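PDB 4W9R: esterase from Capnocytophaga ochracea, which is of unknown function but carries a putative esterase domain of the alpha/beta-hydrolase clan, consistent with hydrolysis of an ester substrate. Local coordinates for residues A114-V119 and K268-K273; K137-N142 and G166-L171. All coordinates share one frame; numbering follows the deposited sequence.

Contact 1: A114-V119 and K268-K273; sequences ADLKGV and KQLGVK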
loop_
_atom_site.group_PDB
_atom_site.type_symbol
_atom_site.label_atom_id
_atom_site.label_comp_id
_atom_site.label_asym_id
_atom_site.label_seq_id
_atom_site.Cartn_x
_atom_site.Cartn_y
_atom_site.Cartn_z
ATOM N N ALA B 114 13.884 -19.649 -4.521
ATOM C CA ALA B 114 12.976 -20.746 -4.208
ATOM C C ALA B 114 12.111 -21.110 -5.412
ATOM O O ALA B 114 12.226 -20.504 -6.476
ATOM C CB ALA B 114 12.098 -20.384 -3.019
ATOM N N ASP B 115 11.238 -22.096 -5.232
ATOM C CA ASP B 115 10.407 -22.591 -6.324
ATOM C C ASP B 115 9.282 -21.625 -6.679
ATOM O O ASP B 115 8.660 -21.751 -7.733
ATOM C CB ASP B 115 9.821 -23.960 -5.972
ATOM C CG ASP B 115 10.871 -25.054 -5.945
ATOM O OD1 ASP B 115 12.030 -24.761 -5.581
ATOM O OD2 ASP B 115 10.538 -26.207 -6.292
ATOM N N LEU B 116 9.023 -20.661 -5.800
ATOM C CA LEU B 116 7.979 -19.671 -6.044
ATOM C C LEU B 116 8.539 -18.404 -6.686
ATOM O O LEU B 116 9.332 -17.685 -6.079
ATOM C CB LEU B 116 7.260 -19.313 -4.743
ATOM C CG LEU B 116 6.183 -18.237 -4.886
ATOM C CD1 LEU B 116 5.098 -18.697 -5.849
ATOM C CD2 LEU B 116 5.589 -17.874 -3.535
ATOM N N LYS B 117 8.116 -18.139 -7.917
ATOM C CA LYS B 117 8.534 -16.940 -8.633
ATOM C C LYS B 117 7.313 -16.183 -9.144
ATOM O O LYS B 117 6.546 -16.709 -9.946
ATOM C CB LYS B 117 9.464 -17.303 -9.793
ATOM C CG LYS B 117 10.789 -17.916 -9.361
ATOM C CD LYS B 117 11.553 -18.505 -10.541
ATOM C CE LYS B 117 11.295 -20.000 -10.691
ATOM N NZ LYS B 117 9.865 -20.321 -10.963
ATOM N N GLY B 118 7.117 -14.963 -8.656
ATOM C CA GLY B 118 5.984 -14.161 -9.084
ATOM C C GLY B 118 6.320 -13.039 -10.049
ATOM O O GLY B 118 7.486 -12.698 -10.247
ATOM N N VAL B 119 5.284 -12.448 -10.636
ATOM C CA VAL B 119 5.453 -11.285 -11.499
ATOM C C VAL B 119 4.329 -10.277 -11.258
ATOM O O VAL B 119 3.150 -10.631 -11.227
ATOM C CB VAL B 119 5.501 -11.683 -12.996
ATOM C CG1 VAL B 119 4.266 -12.484 -13.394
ATOM C CG2 VAL B 119 5.654 -10.450 -13.875
ATOM N N LYS B 268 5.325 -26.435 -0.254
ATOM C CA LYS B 268 4.829 -26.747 -1.588
ATOM C C LYS B 268 4.499 -25.479 -2.376
ATOM O O LYS B 268 4.923 -25.322 -3.522
ATOM C CB LYS B 268 3.596 -27.652 -1.505
ATOM C CG LYS B 268 3.110 -28.155 -2.856
ATOM C CD LYS B 268 2.017 -29.200 -2.702
ATOM C CE LYS B 268 1.634 -29.797 -4.049
ATOM N NZ LYS B 268 0.618 -30.878 -3.914
ATOM N N GLN B 269 3.733 -24.581 -1.762
ATOM C CA GLN B 269 3.325 -23.347 -2.424
ATOM C C GLN B 269 4.424 -22.284 -2.469
ATOM O O GLN B 269 4.676 -21.690 -3.517
ATOM C CB GLN B 269 2.090 -22.765 -1.734
ATOM C CG GLN B 269 0.924 -23.730 -1.614
ATOM C CD GLN B 269 -0.321 -23.064 -1.062
ATOM O OE1 GLN B 269 -0.293 -21.896 -0.671
ATOM N NE2 GLN B 269 -1.423 -23.803 -1.029
ATOM N N LEU B 270 5.063 -22.038 -1.329
ATOM C CA LEU B 270 6.026 -20.942 -1.220
ATOM C C LEU B 270 7.471 -21.358 -1.493
ATOM O O LEU B 270 8.354 -20.508 -1.607
ATOM C CB LEU B 270 5.932 -20.297 0.166
ATOM C CG LEU B 270 4.890 -19.195 0.381
ATOM C CD1 LEU B 270 3.492 -19.637 -0.022
ATOM C CD2 LEU B 270 4.907 -18.745 1.832
ATOM N N GLY B 271 7.711 -22.660 -1.600
ATOM C CA GLY B 271 9.041 -23.168 -1.892
ATOM C C GLY B 271 10.083 -22.963 -0.803
ATOM O O GLY B 271 11.277 -23.137 -1.046
ATOM N N VAL B 272 9.641 -22.598 0.397
ATOM C CA VAL B 272 10.562 -22.391 1.512
ATOM C C VAL B 272 10.244 -23.308 2.691
ATOM O O VAL B 272 9.097 -23.708 2.893
ATOM C CB VAL B 272 10.540 -20.927 2.005
ATOM C CG1 VAL B 272 11.021 -19.989 0.910
ATOM C CG2 VAL B 272 9.146 -20.539 2.474
ATOM N N LYS B 273 11.268 -23.629 3.473
ATOM C CA LYS B 273 11.084 -24.452 4.662
ATOM C C LYS B 273 11.056 -23.555 5.892
ATOM O O LYS B 273 12.077 -22.984 6.279
ATOM C CB LYS B 273 12.201 -25.490 4.790
ATOM C CG LYS B 273 12.363 -26.396 3.580
ATOM C CD LYS B 273 13.625 -27.241 3.694
ATOM C CE LYS B 273 13.816 -28.132 2.474
ATOM N NZ LYS B 273 12.725 -29.135 2.335
#

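Contact 2: K137-N142 and G166-L171; sequences KKPTFN and GVPNRL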
loop_
_atom_site.group_PDB
_atom_site.type_symbol
_atom_site.label_atom_id
_atom_site.label_comp_id
_atom_site.label_asym_id
_atom_site.label_seq_id
_atom_site.Cartn_x
_atom_site.Cartn_y
_atom_site.Cartn_z
ATOM N N LYS B 137 6.540 -24.923 -21.978
ATOM C CA LYS B 137 7.590 -25.714 -21.337
ATOM C C LYS B 137 7.267 -26.041 -19.882
ATOM O O LYS B 137 7.080 -27.203 -19.521
ATOM C CB LYS B 137 8.929 -24.977 -21.418
ATOM N N LYS B 138 7.186 -24.999 -19.064
ATOM C CA LYS B 138 7.019 -25.120 -17.621
ATOM C C LYS B 138 6.887 -23.712 -17.074
ATOM O O LYS B 138 7.597 -22.811 -17.522
ATOM C CB LYS B 138 8.212 -25.842 -16.979
ATOM C CG LYS B 138 8.201 -25.846 -15.455
ATOM C CD LYS B 138 9.534 -26.286 -14.868
ATOM C CE LYS B 138 9.508 -26.220 -13.347
ATOM N NZ LYS B 138 10.829 -26.539 -12.737
ATOM N N PRO B 139 5.971 -23.510 -16.113
ATOM C CA PRO B 139 5.704 -22.141 -15.664
ATOM C C PRO B 139 6.941 -21.442 -15.111
ATOM O O PRO B 139 7.633 -21.977 -14.243
ATOM C CB PRO B 139 4.658 -22.336 -14.562
ATOM C CG PRO B 139 3.968 -23.600 -14.927
ATOM C CD PRO B 139 5.024 -24.478 -15.533
ATOM N N THR B 140 7.206 -20.247 -15.627
ATOM C CA THR B 140 8.254 -19.400 -15.091
ATOM C C THR B 140 7.714 -18.715 -13.847
ATOM O O THR B 140 8.398 -18.610 -12.828
ATOM C CB THR B 140 8.726 -18.352 -16.115
ATOM O OG1 THR B 140 9.324 -19.015 -17.236
ATOM C CG2 THR B 140 9.743 -17.410 -15.489
ATOM N N PHE B 141 6.465 -18.269 -13.938
ATOM C CA PHE B 141 5.819 -17.592 -12.826
ATOM C C PHE B 141 4.633 -18.383 -12.288
ATOM O O PHE B 141 3.716 -18.736 -13.029
ATOM C CB PHE B 141 5.376 -16.189 -13.246
ATOM C CG PHE B 141 6.512 -15.300 -13.664
ATOM C CD1 PHE B 141 7.468 -14.900 -12.745
ATOM C CD2 PHE B 141 6.623 -14.861 -14.973
ATOM C CE1 PHE B 141 8.514 -14.084 -13.123
ATOM C CE2 PHE B 141 7.667 -14.043 -15.357
ATOM C CZ PHE B 141 8.614 -13.654 -14.431
ATOM N N ASN B 142 4.672 -18.670 -10.992
ATOM C CA ASN B 142 3.570 -19.337 -10.311
ATOM C C ASN B 142 2.604 -18.318 -9.733
ATOM O O ASN B 142 1.524 -18.664 -9.253
ATOM C CB ASN B 142 4.102 -20.248 -9.209
ATOM C CG ASN B 142 5.292 -21.063 -9.661
ATOM O OD1 ASN B 142 6.412 -20.853 -9.200
ATOM N ND2 ASN B 142 5.055 -21.997 -10.575
ATOM N N GLY B 166 -5.049 -25.936 -16.035
ATOM C CA GLY B 166 -4.316 -25.929 -14.785
ATOM C C GLY B 166 -2.812 -26.011 -14.961
ATOM O O GLY B 166 -2.296 -25.953 -16.077
ATOM N N VAL B 167 -2.112 -26.149 -13.841
ATOM C CA VAL B 167 -0.658 -26.205 -13.828
ATOM C C VAL B 167 -0.197 -27.421 -13.024
ATOM O O VAL B 167 -0.976 -27.977 -12.250
ATOM C CB VAL B 167 -0.059 -24.912 -13.234
ATOM C CG1 VAL B 167 -0.311 -23.735 -14.164
ATOM C CG2 VAL B 167 -0.640 -24.648 -11.857
ATOM N N PRO B 168 1.064 -27.852 -13.217
ATOM C CA PRO B 168 1.581 -28.992 -12.449
ATOM C C PRO B 168 1.492 -28.820 -10.930
ATOM O O PRO B 168 1.141 -29.782 -10.248
ATOM C CB PRO B 168 3.050 -29.085 -12.899
ATOM C CG PRO B 168 3.328 -27.814 -13.653
ATOM C CD PRO B 168 2.021 -27.419 -14.246
ATOM N N ASN B 169 1.793 -27.635 -10.404
ATOM C CA ASN B 169 1.737 -27.446 -8.957
ATOM C C ASN B 169 0.701 -26.420 -8.501
ATOM O O ASN B 169 -0.372 -26.788 -8.021
ATOM C CB ASN B 169 3.117 -27.036 -8.435
ATOM C CG ASN B 169 3.138 -26.839 -6.929
ATOM O OD1 ASN B 169 2.344 -27.435 -6.201
ATOM N ND2 ASN B 169 4.052 -26.000 -6.455
ATOM N N ARG B 170 1.010 -25.138 -8.664
ATOM C CA ARG B 170 0.095 -24.088 -8.228
ATOM C C ARG B 170 0.218 -22.823 -9.069
ATOM O O ARG B 170 1.315 -22.439 -9.479
ATOM C CB ARG B 170 0.334 -23.758 -6.752
ATOM C CG ARG B 170 -0.565 -22.661 -6.192
ATOM C CD ARG B 170 -0.373 -22.512 -4.695
ATOM N NE ARG B 170 -1.189 -21.443 -4.124
ATOM C CZ ARG B 170 -0.718 -20.251 -3.770
ATOM N NH1 ARG B 170 0.568 -19.969 -3.927
ATOM N NH2 ARG B 170 -1.533 -19.341 -3.256
ATOM N N LEU B 171 -0.916 -22.174 -9.312
ATOM C CA LEU B 171 -0.930 -20.884 -9.983
ATOM C C LEU B 171 -1.813 -19.900 -9.229
ATOM O O LEU B 171 -3.017 -20.118 -9.083
ATOM C CB LEU B 171 -1.417 -21.024 -11.425
ATOM C CG LEU B 171 -1.626 -19.699 -12.161
ATOM C CD1 LEU B 171 -0.335 -18.888 -12.199
ATOM C CD2 LEU B 171 -2.158 -19.940 -13.563
#

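Contact 1: A114-V119 and K268-K273
Leu116 meets the C-terminal end of helix 255-270 with its whole side chain, laid against main-chain atoms more than against other side chains. Its CB lies 3.5 Å from the carbonyl O of Leu270, and CD1 comes to 3.8 Å from the O of Gln269. Because CG stands anti to the backbone N (chi1 178°), the isobutyl group extends along the last helical residues, and CD2 comes within 4.2 Å of CG of Leu270. That second leucine directs its CB away from the strand, and CG is the side-chain atom that meets Leu116; Phe233 touches both leucines. Just before the corner at Asp115, Ala114, at the end of the short strand 113-114, points its methyl group at the backbone just past the helix, with CB 3.5 Å from the O of Gly271. The same methyl also meets CG1 of Val272 at 4.1 Å, a branch placed anti to the carbonyl carbon by chi1 of -63°. Gly271 has positive phi (67°) and, with no side chain, lets the two backbones come close, its CA 4.1 Å from the N of Asp115. No hydrogen bond crosses the interface, which is mostly buried. The arrangement is that of a helix terminated by a glycine with left-handed backbone angles, docked on the start of central strand 116-122 in an alpha/beta-hydrolase-type sheet.

Contact 2: K137-N142 and G166-L171
The two loops approach most closely at their C-terminal ends, where the CA atoms of Asn142 and Leu171 are 4.8 Å apart, and diverge to 7.8 Å between those of Pro139 and Val167. No conventional hydrogen bond joins them; Leu171 CA instead makes a CA-H...O contact of 3.4 Å with the O of Asn142, bent to 144° at the hydrogen. With CG anti to N (chi1 173°), Leu171 turns CD1 back to 3.5 Å from the same Asn142 O; this carbonyl thus meets both the CA and a methyl. One residue earlier on the second loop, the O of Arg170 lies 3.6 Å from CB of Asn142. Farther out the contact is made by prolines: the two rings reach toward each other, CD of Pro139 4.2 Å from CG of Pro168, while CG of Pro139 touches CG1 of Val167 at 4.3 Å. The guanidinium of Arg170 is engaged beyond the two loops, in a salt bridge with Glu206 on strand 205-213. Phe141 turns its ring from this interface to pack on helix 91-110 and Val119. The loops follow helices 123-128 and 156-165 and lead into the neighbouring parallel strands 143-149 and 171-180.

How the contacts relate
From the N terminus, the chain first enters 114-119 on strand 116-122, then passes helix 123-128 to 137-142, and after strand 143-149 and helix 156-165 reaches 166-171, where contact 2 closes a short loop. Only much later, beyond strand 205-213, at the C-terminal end of helix 255-270, does 268-273 return to the first segment, so the long loop of contact 1 encloses that of contact 2. Their centres lie 11 Å apart and they touch directly: Lys117 O is 2.9 Å from Asn142 N, a probable hydrogen bond from the loop leading into strand 143-149 to its neighbour, strand 116-122. Asn169 ND2 also bonds Lys268 O. Contact 2 ties successive strand entrances together, while contact 1 anchors the later helix to the sheet.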